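PDB 3SDS: ornithine carbamoyltransferase, mitochondrial from Coccidioides immitis, which catalyses the transfer of the carbamoyl group from carbamoyl phosphate to L-ornithine, giving L-citrulline and phosphate in arginine biosynthesis. Local coordinates for residues Ala208-Val213 with Gln234-Gly239; Trp302-Cys307 with Glu318-Glu323. One frame throughout, in Å; residues are numbered along the deposited sequence.

In the fold
Both contacts belong to the Asp/Orn-binding domain, whose five-stranded parallel sheet runs in the order 246-249, 214-218, 190-194, 261-264, 303-306. Contact 1 pairs the ends of helices 199-210 and 227-237, away from the annotated sites; contact 2 sets the short helix 317-320 against the outermost strand 303-306, which leads into Cys307, the presumed proton acceptor. Each is largely buried, although Arg237 of contact 1 is partly exposed. Neither has a hydrogen bond across it. Contact 1 relies on methyl and methylene groups, whereas contact 2 is aromatic and buries more surface, 229 against 162 Å². The nearest atoms of the two lie about 10 Å apart.

Contact 1: residues Ala208-Val213 with Gln234-Gly239; sequences ATKMGV and QKAREG
Thr209 and Lys210 meet Ala236 and Arg237 where two neighbouring helices of the Rossmann-like ornithine-binding domain come to an end. Helices 199-210 and 227-237 are successive crossover elements linked through strand 214-218, and the CA atoms of Lys210 and Ala236 are 6.5 Å apart. Along 234-239 the contact begins at Ala236. Its CB points toward the other helix and takes the Thr209 methyl CG2 at 4.3 Å. From another direction the Lys210 ammonium NZ comes within 4.4 Å of the same Ala236 CB. A methyl offers no acceptor, so this is van der Waals proximity; the polar partner of NZ is Leu32 O, just before helix 34-51, and the Lys210 chain, extended to CE, turns at its last torsion (-81°). Arg237 follows, and the methyl CG2 of Thr209 lies 4.1 Å from its backbone N and 3.9 Å from its CG. The two side chains cross at about a right angle; the CB of Arg237 points away from the partner helix, and the part of its side chain that meets Thr209 is CG. The two branches of Thr209 go to different partners: CG2 stands anti to the backbone N and faces the neighbouring helix, while OG1 is hydrogen-bonded to Ala205 O one turn earlier. No hydrogen bond crosses the 162 Å² buried here, and the closest side-chain contact is between carbons. Just beyond Lys210 the first helix stops in a Schellman motif with Gly212 (phi 68°) at C-prime: Gly212 N is bonded to Thr209 O at 3.3 Å, and Val213 N to Ala208 O at 2.8 Å.

Contact 2: residues Trp302-Cys307 with Glu318-Glu323; sequences WKFMHC and EVFYSE
Val319, which carries the helical side of this contact, has its carbonyl O gripped twice: by Ser322 OG at 2.8 Å and by Ser322 N at 3.2 Å. Both donors arrive from the same face of the carbonyl plane, the hydroxyl at a C=O...O angle of 128° and tilted 22° from that plane. Both bonds fold the chain back on Val319 just after the helical residues. The Val319 CG1, anti to the backbone N, makes a CH-pi contact over one face of Phe304, 4.2 Å from the ring centroid and 23° off the normal. The methyl sits toward the rim, which explains why its closest ring atom is Phe304 CG, at 3.9 Å. Trp302 CH2 approaches the same Val319 CG1 obliquely at 4.0 Å, so one methyl is shared by two aromatic rings. Further round the ring from CG, Phe304 CE2 lies 3.9 Å from Phe320 CD1, at the edge of the Phe320 ring and near its plane. Phe320 also has a cation-pi partner in Arg310. Strand 303-306 leads into Cys307, the proton acceptor by similarity, within the His-Cys-Leu-Pro sequence of this family. The strand is one of the two outermost of the five parallel strands counted in this chain, with backbone bonds from Lys303 and Met305 to Ile262 of strand 261-264 and from Phe304, on its other side, to Arg324 and Leu326. Met305 packs on helix 156-169, whereas Phe304 and Phe320 both touch Val327 of helix 327-347, and Phe320 also meets Asp113 of a second subunit.

Contact 1: residues Ala208-Val213 with Gln234-Gly239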
ATOM      1  N   ALA A 208      11.368 -11.083 -31.447  1.00 43.04           N
ATOM      2  CA  ALA A 208      11.508 -12.203 -32.383  1.00 44.11           C
ATOM      3  C   ALA A 208      12.489 -11.939 -33.553  1.00 45.27           C
ATOM      4  O   ALA A 208      13.267 -12.830 -33.939  1.00 46.03           O
ATOM      5  CB  ALA A 208      10.141 -12.609 -32.910  1.00 44.27           C
ATOM      6  N   THR A 209      12.442 -10.728 -34.112  1.00 45.31           N
ATOM      7  CA  THR A 209      13.355 -10.333 -35.178  1.00 46.44           C
ATOM      8  C   THR A 209      14.808 -10.419 -34.712  1.00 46.67           C
ATOM      9  O   THR A 209      15.635 -11.023 -35.381  1.00 47.64           O
ATOM     10  CB  THR A 209      13.055  -8.920 -35.686  1.00 46.58           C
ATOM     11  OG1 THR A 209      11.756  -8.890 -36.279  1.00 47.33           O
ATOM     12  CG2 THR A 209      14.046  -8.512 -36.722  1.00 47.73           C
ATOM     13  N   LYS A 210      15.111  -9.829 -33.559  1.00 45.98           N
ATOM     14  CA  LYS A 210      16.466  -9.903 -32.983  1.00 46.11           C
ATOM     15  C   LYS A 210      16.943 -11.339 -32.696  1.00 46.38           C
ATOM     16  O   LYS A 210      18.151 -11.624 -32.738  1.00 47.12           O
ATOM     17  CB  LYS A 210      16.558  -9.061 -31.707  1.00 45.25           C
ATOM     18  CG  LYS A 210      16.306  -7.555 -31.889  1.00 44.60           C
ATOM     19  CD  LYS A 210      16.366  -6.825 -30.544  1.00 42.27           C
ATOM     20  CE  LYS A 210      15.943  -5.362 -30.673  1.00 42.44           C
ATOM     21  NZ  LYS A 210      17.031  -4.472 -31.186  1.00 40.36           N
ATOM     22  N   MET A 211      15.993 -12.234 -32.424  1.00 45.71           N
ATOM     23  CA  MET A 211      16.302 -13.610 -32.048  1.00 45.90           C
ATOM     24  C   MET A 211      16.254 -14.604 -33.209  1.00 47.25           C
ATOM     25  O   MET A 211      16.381 -15.816 -33.001  1.00 48.21           O
ATOM     26  CB  MET A 211      15.366 -14.074 -30.936  1.00 44.80           C
ATOM     27  CG  MET A 211      15.462 -13.262 -29.632  1.00 44.40           C
ATOM     28  SD  MET A 211      17.000 -13.497 -28.712  1.00 45.29           S
ATOM     29  CE  MET A 211      17.990 -12.143 -29.365  1.00 44.10           C
ATOM     30  N   GLY A 212      16.081 -14.102 -34.430  1.00 47.84           N
ATOM     31  CA  GLY A 212      16.014 -14.963 -35.612  1.00 48.41           C
ATOM     32  C   GLY A 212      14.772 -15.832 -35.664  1.00 48.01           C
ATOM     33  O   GLY A 212      14.789 -16.900 -36.270  1.00 48.60           O
ATOM     34  N   VAL A 213      13.693 -15.363 -35.038  1.00 47.00           N
ATOM     35  CA  VAL A 213      12.403 -16.084 -35.036  1.00 47.06           C
ATOM     36  C   VAL A 213      11.387 -15.480 -36.027  1.00 47.11           C
ATOM     37  O   VAL A 213      11.157 -14.265 -36.011  1.00 46.96           O
ATOM     38  CB  VAL A 213      11.786 -16.107 -33.617  1.00 45.74           C
ATOM     39  CG1 VAL A 213      10.565 -17.021 -33.565  1.00 45.47           C
ATOM     40  CG2 VAL A 213      12.823 -16.545 -32.604  1.00 45.46           C
ATOM     41  N   GLN A 234      11.892  -3.339 -39.060  1.00 53.53           N
ATOM     42  CA  GLN A 234      12.861  -3.326 -40.134  1.00 54.76           C
ATOM     43  C   GLN A 234      14.214  -2.817 -39.613  1.00 55.17           C
ATOM     44  O   GLN A 234      15.234  -3.439 -39.887  1.00 55.64           O
ATOM     45  CB  GLN A 234      12.322  -2.515 -41.321  1.00 55.61           C
ATOM     46  CG  GLN A 234      12.966  -2.840 -42.662  1.00 56.63           C
ATOM     47  CD  GLN A 234      12.445  -4.113 -43.324  1.00 56.30           C
ATOM     48  OE1 GLN A 234      11.328  -4.566 -43.053  1.00 54.66           O
ATOM     49  NE2 GLN A 234      13.263  -4.694 -44.205  1.00 55.91           N
ATOM     50  N   LYS A 235      14.218  -1.734 -38.829  1.00 55.28           N
ATOM     51  CA  LYS A 235      15.477  -1.193 -38.249  1.00 56.14           C
ATOM     52  C   LYS A 235      16.167  -2.177 -37.301  1.00 55.71           C
ATOM     53  O   LYS A 235      17.407  -2.212 -37.214  1.00 56.30           O
ATOM     54  CB  LYS A 235      15.257   0.145 -37.528  1.00 55.82           C
ATOM     55  N   ALA A 236      15.354  -2.971 -36.600  1.00 54.87           N
ATOM     56  CA  ALA A 236      15.845  -4.045 -35.743  1.00 54.30           C
ATOM     57  C   ALA A 236      16.585  -5.153 -36.517  1.00 55.42           C
ATOM     58  O   ALA A 236      17.375  -5.899 -35.927  1.00 55.21           O
ATOM     59  CB  ALA A 236      14.709  -4.621 -34.912  1.00 52.77           C
ATOM     60  N   ARG A 237      16.350  -5.249 -37.826  1.00 57.05           N
ATOM     61  CA  ARG A 237      17.080  -6.211 -38.663  1.00 58.89           C
ATOM     62  C   ARG A 237      18.582  -5.962 -38.719  1.00 60.03           C
ATOM     63  O   ARG A 237      19.360  -6.910 -38.731  1.00 60.80           O
ATOM     64  CB  ARG A 237      16.508  -6.265 -40.069  1.00 59.89           C
ATOM     65  CG  ARG A 237      15.335  -7.208 -40.174  1.00 61.77           C
ATOM     66  CD  ARG A 237      14.460  -6.896 -41.378  1.00 65.86           C
ATOM     67  NE  ARG A 237      13.729  -8.087 -41.791  1.00 68.47           N
ATOM     68  CZ  ARG A 237      14.213  -8.999 -42.637  1.00 71.93           C
ATOM     69  NH1 ARG A 237      15.425  -8.836 -43.171  1.00 72.80           N
ATOM     70  NH2 ARG A 237      13.485 -10.069 -42.961  1.00 72.63           N
ATOM     71  N   GLU A 238      18.975  -4.691 -38.722  1.00 60.76           N
ATOM     72  CA  GLU A 238      20.378  -4.258 -38.867  1.00 62.40           C
ATOM     73  C   GLU A 238      21.396  -4.927 -37.908  1.00 62.01           C
ATOM     74  O   GLU A 238      21.220  -4.929 -36.675  1.00 60.72           O
ATOM     75  CB  GLU A 238      20.430  -2.731 -38.747  1.00 62.83           C
ATOM     76  CG  GLU A 238      21.751  -2.067 -39.085  1.00 66.45           C
ATOM     77  CD  GLU A 238      21.555  -0.778 -39.887  1.00 70.49           C
ATOM     78  OE1 GLU A 238      20.382  -0.374 -40.078  1.00 70.27           O
ATOM     79  OE2 GLU A 238      22.571  -0.187 -40.344  1.00 72.50           O
ATOM     80  N   GLY A 239      22.452  -5.499 -38.489  1.00 63.04           N
ATOM     81  CA  GLY A 239      23.514  -6.145 -37.708  1.00 62.90           C
ATOM     82  C   GLY A 239      23.285  -7.570 -37.188  1.00 62.03           C
ATOM     83  O   GLY A 239      24.133  -8.096 -36.472  1.00 62.19           O
TER

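Contact 2: residues Trp302-Cys307 with Glu318-Glu323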
ATOM      1  N   TRP A 302       1.831 -27.907 -31.796  1.00 57.74           N
ATOM      2  CA  TRP A 302       1.773 -26.452 -31.602  1.00 55.63           C
ATOM      3  C   TRP A 302       1.297 -26.084 -30.197  1.00 54.55           C
ATOM      4  O   TRP A 302       0.467 -26.784 -29.609  1.00 55.20           O
ATOM      5  CB  TRP A 302       0.899 -25.778 -32.671  1.00 55.67           C
ATOM      6  CG  TRP A 302      -0.555 -26.162 -32.604  1.00 56.20           C
ATOM      7  CD1 TRP A 302      -1.134 -27.267 -33.151  1.00 57.36           C
ATOM      8  CD2 TRP A 302      -1.604 -25.443 -31.946  1.00 55.31           C
ATOM      9  NE1 TRP A 302      -2.475 -27.284 -32.876  1.00 57.76           N
ATOM     10  CE2 TRP A 302      -2.795 -26.180 -32.133  1.00 56.48           C
ATOM     11  CE3 TRP A 302      -1.652 -24.251 -31.204  1.00 54.39           C
ATOM     12  CZ2 TRP A 302      -4.028 -25.766 -31.616  1.00 56.10           C
ATOM     13  CZ3 TRP A 302      -2.877 -23.834 -30.690  1.00 54.50           C
ATOM     14  CH2 TRP A 302      -4.053 -24.597 -30.902  1.00 55.31           C
ATOM     15  N   LYS A 303       1.827 -24.983 -29.670  1.00 52.81           N
ATOM     16  CA  LYS A 303       1.552 -24.552 -28.300  1.00 51.44           C
ATOM     17  C   LYS A 303       0.766 -23.244 -28.310  1.00 50.47           C
ATOM     18  O   LYS A 303       0.828 -22.489 -29.276  1.00 50.57           O
ATOM     19  CB  LYS A 303       2.877 -24.365 -27.545  1.00 51.00           C
ATOM     20  CG  LYS A 303       3.802 -25.593 -27.482  1.00 51.81           C
ATOM     21  CD  LYS A 303       3.250 -26.625 -26.509  1.00 54.86           C
ATOM     22  CE  LYS A 303       4.330 -27.546 -25.958  1.00 57.17           C
ATOM     23  NZ  LYS A 303       4.354 -28.897 -26.604  1.00 59.36           N
ATOM     24  N   PHE A 304       0.046 -22.960 -27.234  1.00 49.86           N
ATOM     25  CA  PHE A 304      -0.796 -21.771 -27.177  1.00 49.33           C
ATOM     26  C   PHE A 304      -0.368 -20.757 -26.106  1.00 48.74           C
ATOM     27  O   PHE A 304       0.011 -21.142 -24.983  1.00 48.68           O
ATOM     28  CB  PHE A 304      -2.261 -22.171 -26.973  1.00 50.12           C
ATOM     29  CG  PHE A 304      -3.188 -21.001 -26.821  1.00 49.61           C
ATOM     30  CD1 PHE A 304      -3.537 -20.222 -27.926  1.00 48.78           C
ATOM     31  CD2 PHE A 304      -3.697 -20.661 -25.570  1.00 48.32           C
ATOM     32  CE1 PHE A 304      -4.387 -19.132 -27.786  1.00 48.23           C
ATOM     33  CE2 PHE A 304      -4.548 -19.571 -25.419  1.00 47.78           C
ATOM     34  CZ  PHE A 304      -4.886 -18.800 -26.528  1.00 48.50           C
ATOM     35  N   MET A 305      -0.453 -19.469 -26.466  1.00 48.40           N
ATOM     36  CA  MET A 305      -0.066 -18.334 -25.608  1.00 47.37           C
ATOM     37  C   MET A 305      -1.044 -17.140 -25.709  1.00 48.26           C
ATOM     38  O   MET A 305      -1.487 -16.771 -26.803  1.00 48.89           O
ATOM     39  CB  MET A 305       1.354 -17.881 -25.943  1.00 45.96           C
ATOM     40  CG  MET A 305       2.441 -18.873 -25.538  1.00 44.91           C
ATOM     41  SD  MET A 305       4.118 -18.357 -25.968  1.00 42.95           S
ATOM     42  CE  MET A 305       4.286 -16.932 -24.891  1.00 42.42           C
ATOM     43  N   HIS A 306      -1.353 -16.543 -24.556  1.00 48.71           N
ATOM     44  CA  HIS A 306      -2.276 -15.412 -24.389  1.00 49.59           C
ATOM     45  C   HIS A 306      -1.814 -14.718 -23.093  1.00 49.89           C
ATOM     46  O   HIS A 306      -1.559 -15.374 -22.093  1.00 49.86           O
ATOM     47  CB  HIS A 306      -3.698 -15.968 -24.240  1.00 50.48           C
ATOM     48  CG  HIS A 306      -4.796 -14.940 -24.233  1.00 51.12           C
ATOM     49  ND1 HIS A 306      -4.716 -13.745 -23.546  1.00 50.82           N
ATOM     50  CD2 HIS A 306      -6.039 -14.970 -24.775  1.00 51.93           C
ATOM     51  CE1 HIS A 306      -5.841 -13.067 -23.703  1.00 51.01           C
ATOM     52  NE2 HIS A 306      -6.663 -13.792 -24.439  1.00 51.41           N
ATOM     53  N   CYS A 307      -1.677 -13.399 -23.087  1.00 50.94           N
ATOM     54  CA  CYS A 307      -1.092 -12.739 -21.911  1.00 52.03           C
ATOM     55  C   CYS A 307      -2.050 -12.381 -20.759  1.00 53.01           C
ATOM     56  O   CYS A 307      -1.625 -11.761 -19.780  1.00 53.08           O
ATOM     57  CB  CYS A 307      -0.310 -11.497 -22.326  1.00 51.40           C
ATOM     58  SG  CYS A 307      -1.377 -10.188 -22.912  1.00 56.63           S
ATOM     59  N   GLU A 318     -11.603 -25.559 -24.899  1.00 63.04           N
ATOM     60  CA  GLU A 318     -10.861 -26.761 -25.242  1.00 63.09           C
ATOM     61  C   GLU A 318      -9.370 -26.458 -25.441  1.00 61.07           C
ATOM     62  O   GLU A 318      -8.523 -27.180 -24.907  1.00 60.83           O
ATOM     63  CB  GLU A 318     -11.463 -27.396 -26.489  1.00 64.37           C
ATOM     64  CG  GLU A 318     -10.717 -28.609 -26.999  1.00 66.10           C
ATOM     65  CD  GLU A 318     -10.693 -28.656 -28.516  1.00 68.91           C
ATOM     66  OE1 GLU A 318     -10.506 -27.575 -29.148  1.00 68.96           O
ATOM     67  OE2 GLU A 318     -10.860 -29.770 -29.070  1.00 69.93           O
ATOM     68  N   VAL A 319      -9.062 -25.384 -26.180  1.00 59.50           N
ATOM     69  CA  VAL A 319      -7.665 -24.981 -26.429  1.00 57.28           C
ATOM     70  C   VAL A 319      -7.010 -24.430 -25.172  1.00 55.73           C
ATOM     71  O   VAL A 319      -5.912 -24.857 -24.811  1.00 55.19           O
ATOM     72  CB  VAL A 319      -7.530 -23.948 -27.578  1.00 56.72           C
ATOM     73  CG1 VAL A 319      -6.105 -23.405 -27.659  1.00 54.71           C
ATOM     74  CG2 VAL A 319      -7.919 -24.572 -28.907  1.00 57.69           C
ATOM     75  N   PHE A 320      -7.700 -23.503 -24.508  1.00 55.19           N
ATOM     76  CA  PHE A 320      -7.163 -22.759 -23.354  1.00 53.54           C
ATOM     77  C   PHE A 320      -6.660 -23.691 -22.264  1.00 53.71           C
ATOM     78  O   PHE A 320      -5.610 -23.437 -21.672  1.00 52.85           O
ATOM     79  CB  PHE A 320      -8.230 -21.800 -22.790  1.00 53.69           C
ATOM     80  CG  PHE A 320      -7.694 -20.747 -21.838  1.00 51.16           C
ATOM     81  CD1 PHE A 320      -6.888 -19.697 -22.304  1.00 48.45           C
ATOM     82  CD2 PHE A 320      -8.033 -20.782 -20.481  1.00 49.55           C
ATOM     83  CE1 PHE A 320      -6.405 -18.707 -21.426  1.00 46.98           C
ATOM     84  CE2 PHE A 320      -7.558 -19.796 -19.593  1.00 48.63           C
ATOM     85  CZ  PHE A 320      -6.736 -18.758 -20.062  1.00 46.41           C
ATOM     86  N   TYR A 321      -7.403 -24.774 -22.024  1.00 54.78           N
ATOM     87  CA  TYR A 321      -7.115 -25.679 -20.915  1.00 55.01           C
ATOM     88  C   TYR A 321      -6.415 -26.976 -21.309  1.00 55.63           C
ATOM     89  O   TYR A 321      -6.170 -27.819 -20.447  1.00 56.47           O
ATOM     90  CB  TYR A 321      -8.385 -25.991 -20.111  1.00 56.17           C
ATOM     91  CG  TYR A 321      -8.951 -24.803 -19.364  1.00 55.28           C
ATOM     92  CD1 TYR A 321      -8.219 -24.177 -18.365  1.00 52.79           C
ATOM     93  CD2 TYR A 321     -10.226 -24.308 -19.661  1.00 56.12           C
ATOM     94  CE1 TYR A 321      -8.734 -23.098 -17.679  1.00 52.97           C
ATOM     95  CE2 TYR A 321     -10.748 -23.213 -18.979  1.00 55.03           C
ATOM     96  CZ  TYR A 321      -9.995 -22.619 -17.987  1.00 53.62           C
ATOM     97  OH  TYR A 321     -10.491 -21.546 -17.292  1.00 53.33           O
ATOM     98  N   SER A 322      -6.084 -27.139 -22.588  1.00 55.57           N
ATOM     99  CA  SER A 322      -5.322 -28.318 -23.017  1.00 56.16           C
ATOM    100  C   SER A 322      -3.866 -28.298 -22.515  1.00 55.62           C
ATOM    101  O   SER A 322      -3.378 -27.286 -21.973  1.00 54.27           O
ATOM    102  CB  SER A 322      -5.370 -28.491 -24.543  1.00 56.28           C
ATOM    103  OG  SER A 322      -4.811 -27.385 -25.231  1.00 55.16           O
ATOM    104  N   GLU A 323      -3.181 -29.427 -22.704  1.00 56.52           N
ATOM    105  CA  GLU A 323      -1.756 -29.529 -22.408  1.00 55.91           C
ATOM    106  C   GLU A 323      -0.919 -28.693 -23.397  1.00 54.58           C
ATOM    107  O   GLU A 323       0.295 -28.523 -23.215  1.00 54.74           O
ATOM    108  CB  GLU A 323      -1.314 -31.001 -22.381  1.00 57.25           C
TER